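Local atomic coordinates of 2S Albumin protein (Dolichos, PDB entry 6IX1), a protein that probably serves as a seed albumin built of hemopexin-type propeller blades, and may also bind a ligand. Residues Arg153-Thr156 against Asp157-Val161; Asp67-Ala70 against Ser71-Tyr74; Val108-Thr112 against Val113-Gly117; Arg43-Ser46 against Ser47-Ser51. All blocks are in the same frame, centred on the assembly; numbering follows the deposited sequence. Where two conformers were deposited one is given.

Contact 1. Residues Arg153-Thr156 against Asp157-Val161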
loop_
_atom_site.group_PDB
_atom_site.type_symbol
_atom_site.label_atom_id
_atom_site.label_comp_id
_atom_site.label_asym_id
_atom_site.label_seq_id
_atom_site.Cartn_x
_atom_site.Cartn_y
_atom_site.Cartn_z
ATOM N N ARG A 153 -14.085 11.327 -2.469
ATOM C CA ARG A 153 -15.429 10.793 -2.253
ATOM C C ARG A 153 -15.432 9.708 -1.176
ATOM O O ARG A 153 -14.367 9.349 -0.677
ATOM C CB ARG A 153 -16.025 10.189 -3.540
ATOM C CG ARG A 153 -15.956 11.252 -4.621
ATOM C CD ARG A 153 -16.616 10.677 -5.876
ATOM N NE ARG A 153 -15.944 9.451 -6.381
ATOM C CZ ARG A 153 -16.482 8.611 -7.214
ATOM N NH1 ARG A 153 -17.730 8.797 -7.654
ATOM N NH2 ARG A 153 -15.796 7.557 -7.576
ATOM N N ASN A 154 -16.605 9.174 -0.879
ATOM C CA ASN A 154 -16.592 8.041 0.041
ATOM C C ASN A 154 -16.011 6.852 -0.741
ATOM O O ASN A 154 -16.278 6.681 -1.925
ATOM C CB ASN A 154 -17.990 7.769 0.576
ATOM C CG ASN A 154 -18.453 8.769 1.596
ATOM O OD1 ASN A 154 -17.808 9.733 1.912
ATOM N ND2 ASN A 154 -19.601 8.530 2.146
ATOM N N ILE A 155 -15.370 5.984 0.037
ATOM C CA ILE A 155 -14.901 4.691 -0.544
ATOM C C ILE A 155 -16.017 3.997 -1.307
ATOM O O ILE A 155 -15.804 3.481 -2.438
ATOM C CB ILE A 155 -14.360 3.812 0.573
ATOM C CG1 ILE A 155 -13.056 4.399 1.107
ATOM C CG2 ILE A 155 -14.219 2.360 0.103
ATOM C CD1 ILE A 155 -12.443 3.745 2.323
ATOM N N THR A 156 -17.241 3.982 -0.763
ATOM C CA THR A 156 -18.300 3.225 -1.401
ATOM C C THR A 156 -18.912 3.956 -2.593
ATOM O O THR A 156 -19.771 3.383 -3.245
ATOM C CB THR A 156 -19.346 2.806 -0.391
ATOM O OG1 THR A 156 -19.838 3.962 0.274
ATOM C CG2 THR A 156 -18.826 1.780 0.574
ATOM N N ASP A 157 -18.568 5.237 -2.791
ATOM C CA ASP A 157 -18.958 5.847 -4.099
ATOM C C ASP A 157 -18.187 5.223 -5.252
ATOM O O ASP A 157 -18.713 5.098 -6.336
ATOM C CB ASP A 157 -18.678 7.345 -4.119
ATOM C CG ASP A 157 -19.560 8.113 -3.098
ATOM O OD1 ASP A 157 -20.721 7.724 -3.008
ATOM O OD2 ASP A 157 -19.052 9.078 -2.517
ATOM N N GLY A 158 -16.930 4.840 -5.074
ATOM C CA GLY A 158 -16.150 4.126 -6.076
ATOM C C GLY A 158 -16.335 2.635 -6.018
ATOM O O GLY A 158 -16.232 1.962 -7.041
ATOM N N PHE A 159 -16.482 2.144 -4.783
ATOM C CA PHE A 159 -16.456 0.680 -4.492
ATOM C C PHE A 159 -17.689 0.278 -3.702
ATOM O O PHE A 159 -17.553 -0.162 -2.574
ATOM C CB PHE A 159 -15.133 0.334 -3.787
ATOM C CG PHE A 159 -13.902 0.706 -4.509
ATOM C CD1 PHE A 159 -13.324 -0.196 -5.382
ATOM C CD2 PHE A 159 -13.292 1.926 -4.278
ATOM C CE1 PHE A 159 -12.189 0.150 -6.078
ATOM C CE2 PHE A 159 -12.146 2.255 -4.983
ATOM C CZ PHE A 159 -11.586 1.353 -5.844
ATOM N N PRO A 160 -18.902 0.414 -4.314
ATOM C CA PRO A 160 -20.096 -0.022 -3.615
ATOM C C PRO A 160 -20.063 -1.505 -3.237
ATOM O O PRO A 160 -20.766 -1.891 -2.334
ATOM C CB PRO A 160 -21.258 0.307 -4.543
ATOM C CG PRO A 160 -20.571 0.359 -5.902
ATOM C CD PRO A 160 -19.203 0.957 -5.653
ATOM N N VAL A 161 -19.193 -2.315 -3.894
ATOM C CA VAL A 161 -19.087 -3.738 -3.547
ATOM C C VAL A 161 -18.665 -3.884 -2.086
ATOM O O VAL A 161 -18.853 -4.932 -1.525
ATOM C CB VAL A 161 -18.167 -4.455 -4.546
ATOM C CG1 VAL A 161 -16.722 -4.161 -4.290
ATOM C CG2 VAL A 161 -18.348 -5.972 -4.518
HETATM O O HOH W 1 -21.446 5.848 -1.036
#
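Arg-153 folds over Asp-157 where strand 151-154 runs into the weakly bonded turn 155-158. Its CB lies 3.4 Å from Asp-157 OD2. CG and CD carry the chain outward, and the bend at chi3 (-60°) turns the guanidinium back over Asp-157. NE, CZ and NH1 then pass over Asp-157 CB, which sits under the rim of one guanidinium face, with NH1 at 3.9 Å from that CB. NH2 reaches Gly-158, 3.8 Å from its CA, and is hydrogen-bonded to Tyr-138 OH. No salt bridge forms, because Arg-153 NE stays 5.0 Å from Asp-157 OD2. That oxygen instead accepts the backbone N of Asn-154 at 2.9 Å, from above the carboxylate plane. In return, Asp-157 N donates to Asn-154 O at 2.8 Å. The other carboxylate oxygen, OD1, shares a water with Thr-156 OG1. Further on, Phe-159 N binds Ile-155 O at 2.8 Å, in the carbonyl plane. The same oxygen lies at the edge of the Phe-159 ring, which packs edge-to-face on Tyr-131 and Tyr-138. Putting an alanine at Arg-153 would probably leave the Tyr-138 hydroxyl without this donor and uncover Asp-157 CB and Gly-158. A final strand passing into a short helical turn is characteristic of the blades of hemopexin-type propellers, and this one lies in the hemopexin repeat.

Contact 2. Residues Asp67-Ala70 against Ser71-Tyr74; sequences DTEA and SEAY
This is the turn of a beta hairpin, where strand 64-67 folds back into strand 72-77 within one antiparallel blade. Asp-67 and Ala-73 face each other as a non-hydrogen-bonded pair, their CA atoms 4.1 Å apart. Next along, Thr-68 N donates to Glu-72 O at 3.1 Å, nearly straight (165°). Glu-72 N closes the turn on Glu-69 O at 2.9 Å. A water joins Ala-70 O to Glu-72 O. Thr-68 sends its two branches different ways. With chi1 at 53°, OG1 lies over Glu-72 CB (3.4 Å) and is hydrogen-bonded to Tyr-83 OH. CG2 meets the edge of the Tyr-74 ring, 3.9 Å from CD2. A valine in place of Thr-68 would probably cost the Tyr-83 hydroxyl this partner. Glu-69 and Glu-72 run alongside, their carboxylates almost parallel. A water bridges Glu-69 OE2 and Glu-72 OE1, which are 4.4 Å apart, and probably eases the repulsion. Glu-69 OE1 is held by Tyr-143 OH, and Thr-68 O takes a bond from Arg-123 NE. A tight beta turn closed by a bond from residue i+3 to residue i is typical of a beta hairpin; here it joins two strands of one propeller blade.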
loop_
_atom_site.group_PDB
_atom_site.type_symbol
_atom_site.label_atom_id
_atom_site.label_comp_id
_atom_site.label_asym_id
_atom_site.label_seq_id
_atom_site.Cartn_x
_atom_site.Cartn_y
_atom_site.Cartn_z
ATOM N N ASP A 67 3.639 1.469 -5.112
ATOM C CA ASP A 67 4.559 1.353 -6.259
ATOM C C ASP A 67 4.077 2.289 -7.392
ATOM O O ASP A 67 2.858 2.500 -7.556
ATOM C CB ASP A 67 4.650 -0.083 -6.758
ATOM C CG ASP A 67 3.285 -0.775 -6.886
ATOM O OD1 ASP A 67 2.595 -0.971 -5.789
ATOM O OD2 ASP A 67 2.838 -1.083 -8.021
ATOM N N THR A 68 5.040 2.755 -8.226
ATOM C CA THR A 68 4.665 3.598 -9.365
ATOM C C THR A 68 5.019 2.883 -10.664
ATOM O O THR A 68 4.113 2.322 -11.314
ATOM C CB THR A 68 5.341 4.981 -9.231
ATOM O OG1 THR A 68 6.728 4.773 -9.056
ATOM C CG2 THR A 68 4.787 5.748 -8.071
ATOM N N GLU A 69 6.311 2.887 -10.963
ATOM C CA GLU A 69 6.830 2.213 -12.161
ATOM C C GLU A 69 8.224 1.666 -11.817
ATOM O O GLU A 69 8.854 2.096 -10.880
ATOM C CB GLU A 69 6.837 3.200 -13.358
ATOM C CG GLU A 69 7.727 4.417 -13.114
ATOM C CD GLU A 69 7.633 5.435 -14.227
ATOM O OE1 GLU A 69 6.516 5.840 -14.546
ATOM O OE2 GLU A 69 8.672 5.740 -14.829
ATOM N N ALA A 70 8.752 0.852 -12.728
ATOM C CA ALA A 70 10.122 0.363 -12.543
ATOM C C ALA A 70 10.272 -0.175 -11.113
ATOM O O ALA A 70 9.331 -0.822 -10.621
ATOM C CB ALA A 70 11.130 1.388 -12.983
ATOM N N SER A 71 11.351 0.155 -10.415
ATOM C CA SER A 71 11.509 -0.235 -9.011
ATOM C C SER A 71 11.423 1.018 -8.123
ATOM O O SER A 71 12.164 1.191 -7.179
ATOM C CB SER A 71 12.785 -1.000 -8.839
ATOM O OG SER A 71 12.750 -2.215 -9.575
ATOM N N GLU A 72 10.412 1.828 -8.397
ATOM C CA GLU A 72 10.108 3.068 -7.648
ATOM C C GLU A 72 8.819 2.926 -6.823
ATOM O O GLU A 72 7.913 2.247 -7.233
ATOM C CB GLU A 72 10.029 4.245 -8.613
ATOM C CG GLU A 72 11.376 4.477 -9.312
ATOM C CD GLU A 72 11.403 5.509 -10.417
ATOM O OE1 GLU A 72 10.359 5.919 -10.799
ATOM O OE2 GLU A 72 12.517 5.730 -10.918
ATOM N N ALA A 73 8.815 3.634 -5.700
ATOM C CA ALA A 73 7.639 3.670 -4.837
ATOM C C ALA A 73 7.652 4.965 -4.027
ATOM O O ALA A 73 8.716 5.432 -3.716
ATOM C CB ALA A 73 7.626 2.487 -3.936
ATOM N N TYR A 74 6.434 5.423 -3.679
ATOM C CA TYR A 74 6.305 6.407 -2.585
ATOM C C TYR A 74 6.100 5.731 -1.258
ATOM O O TYR A 74 5.354 4.712 -1.208
ATOM C CB TYR A 74 5.169 7.408 -2.835
ATOM C CG TYR A 74 5.492 8.452 -3.839
ATOM C CD1 TYR A 74 6.172 9.601 -3.453
ATOM C CD2 TYR A 74 5.213 8.334 -5.174
ATOM C CE1 TYR A 74 6.538 10.599 -4.343
ATOM C CE2 TYR A 74 5.538 9.322 -6.071
ATOM C CZ TYR A 74 6.206 10.462 -5.655
ATOM O OH TYR A 74 6.510 11.426 -6.566
HETATM O O HOH W 2 10.107 7.297 -13.138
HETATM O O HOH W 3 7.708 -0.284 -8.366
#

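Contact 3. Residues Val108-Thr112 against Val113-Gly117; sequences VLKNT and VFEDG
Leu-109 meets Phe-114 across a run of beta turns that leads from helix 102-105 to strand 120-123, the connection between two blades of the propeller. The first turn, type II, spans Leu-109 to Thr-112. A type I turn from Thr-112 to Glu-115 follows it directly, and another runs from Phe-114 to Gly-117. Leu-109 CD2 lies 4.0 Å from Phe-114 CD2, while CD1 approaches Phe-114 CB. Both side chains also rest on Leu-132 of strand 129-134, so the turns are anchored on the blade that follows. Leu-109 O is gripped twice from one face of its carbonyl. Thr-112 OG1 donates to Leu-109 O at 2.8 Å, and the backbone N of the same threonine is the second donor. Lys-110 adds only its CG, 3.9 Å from Glu-115 OE1; its NZ is too distant for a salt bridge. Asn-111 N is the donor to that OE1, at 2.8 Å and 166°, from well above the carboxylate plane. Glu-115 reaches it by turning back over the chain, chi1 73°. A water links Asn-111 OD1 with Glu-115 OE2. At Thr-112 the backbone O takes Glu-115 N at 3.1 Å, almost straight (174°). Its hydroxyl completes an ST turn: Thr-112 OG1, which donates to Leu-109 O, also accepts Phe-114 N at 3.2 Å.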
loop_
_atom_site.group_PDB
_atom_site.type_symbol
_atom_site.label_atom_id
_atom_site.label_comp_id
_atom_site.label_asym_id
_atom_site.label_seq_id
_atom_site.Cartn_x
_atom_site.Cartn_y
_atom_site.Cartn_z
ATOM N N VAL A 108 -1.347 19.342 -4.947
ATOM C CA VAL A 108 -2.814 19.247 -5.122
ATOM C C VAL A 108 -3.470 18.709 -3.862
ATOM O O VAL A 108 -4.695 18.863 -3.694
ATOM C CB VAL A 108 -3.221 18.342 -6.286
ATOM C CG1 VAL A 108 -2.868 18.982 -7.609
ATOM C CG2 VAL A 108 -2.765 16.908 -6.140
ATOM N N LEU A 109 -2.688 18.068 -3.014
ATOM C CA LEU A 109 -3.217 17.469 -1.766
ATOM C C LEU A 109 -3.144 18.460 -0.595
ATOM O O LEU A 109 -3.677 18.144 0.457
ATOM C CB LEU A 109 -2.467 16.142 -1.434
ATOM C CG LEU A 109 -2.554 15.035 -2.484
ATOM C CD1 LEU A 109 -1.871 13.756 -1.951
ATOM C CD2 LEU A 109 -3.944 14.770 -2.893
ATOM N N LYS A 110 -2.450 19.574 -0.768
ATOM C CA LYS A 110 -2.433 20.559 0.324
ATOM C C LYS A 110 -3.867 20.962 0.651
ATOM O O LYS A 110 -4.718 21.096 -0.277
ATOM C CB LYS A 110 -1.647 21.806 -0.082
ATOM C CG LYS A 110 -1.354 22.774 1.054
ATOM C CD LYS A 110 -0.820 24.124 0.563
ATOM C CE LYS A 110 -0.541 24.991 1.782
ATOM N NZ LYS A 110 -0.212 26.390 1.444
ATOM N N ASN A 111 -4.165 21.090 1.931
ATOM C CA ASN A 111 -5.489 21.477 2.422
ATOM C C ASN A 111 -6.540 20.405 2.296
ATOM O O ASN A 111 -7.662 20.709 2.719
ATOM C CB ASN A 111 -5.944 22.800 1.832
ATOM C CG ASN A 111 -4.944 23.916 2.066
ATOM O OD1 ASN A 111 -4.392 24.046 3.156
ATOM N ND2 ASN A 111 -4.640 24.647 1.011
ATOM N N THR A 112 -6.190 19.262 1.750
ATOM C CA THR A 112 -7.122 18.137 1.621
ATOM C C THR A 112 -7.042 17.183 2.812
ATOM O O THR A 112 -6.121 17.255 3.613
ATOM C CB THR A 112 -6.991 17.354 0.318
ATOM O OG1 THR A 112 -5.872 16.468 0.445
ATOM C CG2 THR A 112 -6.963 18.237 -0.878
ATOM N N VAL A 113 -7.941 16.197 2.845
ATOM C CA VAL A 113 -7.894 15.153 3.911
ATOM C C VAL A 113 -6.568 14.354 3.905
ATOM O O VAL A 113 -6.231 13.742 4.964
ATOM C CB VAL A 113 -9.063 14.182 3.794
ATOM C CG1 VAL A 113 -10.380 14.904 4.079
ATOM C CG2 VAL A 113 -9.034 13.398 2.488
ATOM N N PHE A 114 -5.805 14.401 2.858
ATOM C CA PHE A 114 -4.581 13.608 2.735
ATOM C C PHE A 114 -3.375 14.344 3.294
ATOM O O PHE A 114 -2.322 13.708 3.477
ATOM C CB PHE A 114 -4.319 13.265 1.273
ATOM C CG PHE A 114 -5.337 12.323 0.681
ATOM C CD1 PHE A 114 -5.571 11.061 1.150
ATOM C CD2 PHE A 114 -6.211 12.797 -0.280
ATOM C CE1 PHE A 114 -6.571 10.268 0.631
ATOM C CE2 PHE A 114 -7.190 12.007 -0.820
ATOM C CZ PHE A 114 -7.360 10.761 -0.371
ATOM N N GLU A 115 -3.457 15.642 3.535
ATOM C CA GLU A 115 -2.200 16.387 3.821
ATOM C C GLU A 115 -1.515 15.926 5.128
ATOM O O GLU A 115 -0.322 16.004 5.201
ATOM C CB GLU A 115 -2.448 17.874 3.854
ATOM C CG GLU A 115 -3.170 18.450 5.011
ATOM C CD GLU A 115 -3.177 19.991 5.024
ATOM O OE1 GLU A 115 -2.471 20.640 4.127
ATOM O OE2 GLU A 115 -3.889 20.511 5.878
ATOM N N ASP A 116 -2.253 15.467 6.123
ATOM C CA ASP A 116 -1.630 15.086 7.410
ATOM C C ASP A 116 -1.283 13.600 7.465
ATOM O O ASP A 116 -0.730 13.161 8.462
ATOM C CB ASP A 116 -2.557 15.419 8.594
ATOM C CG ASP A 116 -2.884 16.884 8.749
ATOM O OD1 ASP A 116 -1.964 17.633 8.578
ATOM O OD2 ASP A 116 -4.044 17.199 9.082
ATOM N N GLY A 117 -1.626 12.855 6.426
ATOM C CA GLY A 117 -1.377 11.407 6.390
ATOM C C GLY A 117 -2.291 10.762 5.414
ATOM O O GLY A 117 -3.394 11.195 5.203
HETATM O O HOH W 4 -4.377 22.975 5.542
#

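Contact 4. Residues Arg43-Ser46 against Ser47-Ser51; sequences RLIS and SGFPS
Leu-44 O is gripped by two backbone donors, Ser-47 N and Gly-48 N. Gly-48 N, at 3.1 Å from Leu-44 O, comes nearly in line with the carbonyl and its bond is straight (171°). Ser-47 N, 3.0 Å from the same oxygen, comes from above the carbonyl plane and is more bent. Leu-44 is the N-cap residue of helix 45-48, and these bonds form its first turn. The next bond, from Phe-49 N to Ile-45 O at 2.9 Å, ends it. Arg-43 reaches over the turn from the preceding strand. Its CG is anti to the backbone N (chi1 -176°) and the chain stays extended to NE, which donates to Ser-47 OG at 2.9 Å in one of the two conformers of Ser-47, so the bond need not be permanent. Gly-48 CA lies under the centre of one guanidinium face, 3.7 Å from Arg-43 CZ. The Phe-49 ring packs against Tyr-24. Arg-43 NH1 makes a weak bond to Tyr-24 OH. The contact thus holds Arg-43 by one hydroxyl bond and by packing of its flat group on Gly-48, with no salt bridge between the two segments; the exposed guanidinium is probably also solvated.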
loop_
_atom_site.group_PDB
_atom_site.type_symbol
_atom_site.label_atom_id
_atom_site.label_comp_id
_atom_site.label_asym_id
_atom_site.label_seq_id
_atom_site.Cartn_x
_atom_site.Cartn_y
_atom_site.Cartn_z
ATOM N N ARG A 43 12.659 -7.887 9.183
ATOM C CA ARG A 43 13.892 -7.071 9.159
ATOM C C ARG A 43 13.510 -5.660 9.459
ATOM O O ARG A 43 12.488 -5.194 8.947
ATOM C CB ARG A 43 14.631 -7.204 7.785
ATOM C CG ARG A 43 15.947 -6.514 7.599
ATOM C CD ARG A 43 16.456 -6.988 6.239
ATOM N NE ARG A 43 17.810 -6.582 5.940
ATOM C CZ ARG A 43 18.366 -6.632 4.741
ATOM N NH1 ARG A 43 17.653 -7.001 3.681
ATOM N NH2 ARG A 43 19.601 -6.201 4.596
ATOM N N LEU A 44 14.374 -4.939 10.106
ATOM C CA LEU A 44 14.131 -3.492 10.276
ATOM C C LEU A 44 14.143 -2.883 8.893
ATOM O O LEU A 44 14.984 -3.142 8.003
ATOM C CB LEU A 44 15.236 -2.836 11.107
ATOM C CG LEU A 44 15.262 -3.160 12.579
ATOM C CD1 LEU A 44 16.554 -2.630 13.156
ATOM C CD2 LEU A 44 14.103 -2.495 13.226
ATOM N N ILE A 45 13.252 -1.917 8.693
ATOM C CA ILE A 45 13.286 -1.040 7.496
ATOM C C ILE A 45 14.651 -0.387 7.312
ATOM O O ILE A 45 15.170 -0.350 6.189
ATOM C CB ILE A 45 12.132 -0.038 7.557
ATOM C CG1 ILE A 45 10.747 -0.714 7.550
ATOM C CG2 ILE A 45 12.250 1.058 6.525
ATOM C CD1 ILE A 45 9.629 0.150 8.028
ATOM N N SER A 46 15.226 0.111 8.382
ATOM C CA SER A 46 16.542 0.765 8.278
ATOM C C SER A 46 17.611 -0.195 7.761
ATOM O O SER A 46 18.593 0.273 7.237
ATOM C CB SER A 46 16.949 1.328 9.588
ATOM O OG SER A 46 16.997 0.318 10.570
ATOM N N SER A 47 17.460 -1.485 7.992
ATOM C CA SER A 47 18.442 -2.481 7.501
ATOM C C SER A 47 18.227 -2.755 6.016
ATOM O O SER A 47 19.196 -2.704 5.201
ATOM C CB SER A 47 18.299 -3.741 8.323
ATOM O OG SER A 47 19.096 -4.796 7.796
ATOM N N GLY A 48 16.993 -3.068 5.646
ATOM C CA GLY A 48 16.646 -3.411 4.251
ATOM C C GLY A 48 16.904 -2.272 3.320
ATOM O O GLY A 48 17.194 -2.553 2.139
ATOM N N PHE A 49 16.664 -1.062 3.809
ATOM C CA PHE A 49 16.702 0.190 3.014
ATOM C C PHE A 49 17.567 1.195 3.726
ATOM O O PHE A 49 17.068 2.145 4.342
ATOM C CB PHE A 49 15.257 0.655 2.824
ATOM C CG PHE A 49 14.412 -0.420 2.184
ATOM C CD1 PHE A 49 14.572 -0.766 0.835
ATOM C CD2 PHE A 49 13.540 -1.127 2.955
ATOM C CE1 PHE A 49 13.867 -1.832 0.288
ATOM C CE2 PHE A 49 12.851 -2.187 2.433
ATOM C CZ PHE A 49 12.987 -2.513 1.097
ATOM N N PRO A 50 18.894 1.028 3.615
ATOM C CA PRO A 50 19.767 1.936 4.337
ATOM C C PRO A 50 19.574 3.398 3.964
ATOM O O PRO A 50 19.870 4.271 4.789
ATOM C CB PRO A 50 21.166 1.425 4.066
ATOM C CG PRO A 50 20.988 -0.036 3.790
ATOM C CD PRO A 50 19.638 -0.158 3.113
ATOM N N SER A 51 19.090 3.670 2.766
ATOM C CA SER A 51 18.776 5.063 2.343
ATOM C C SER A 51 17.783 5.701 3.316
ATOM O O SER A 51 17.730 6.935 3.363
ATOM C CB SER A 51 18.296 5.124 0.905
ATOM O OG SER A 51 17.092 4.454 0.711
#

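Contacts 1 and 4 are the same feature in two blades, the passage from an outer strand into a short helix. They lie on opposite sides of the chain's centre, 35 Å apart between centres. Each lays an arginine over the following helical turn. Ser-47 accepts a bond from it in contact 4; Asp-157 in contact 1 only packs beneath and bonds Asn-154 N. Contact 2 is nearer the middle of the propeller, its centre 17 Å from that of contact 4. Contact 3 is about 9 Å from contact 2 and about 7 Å from contact 1 between nearest atoms; Thr-112 rests on Ile-152. A sulfate, probably from crystallisation, lies about 4 Å from the Phe-159 side chain.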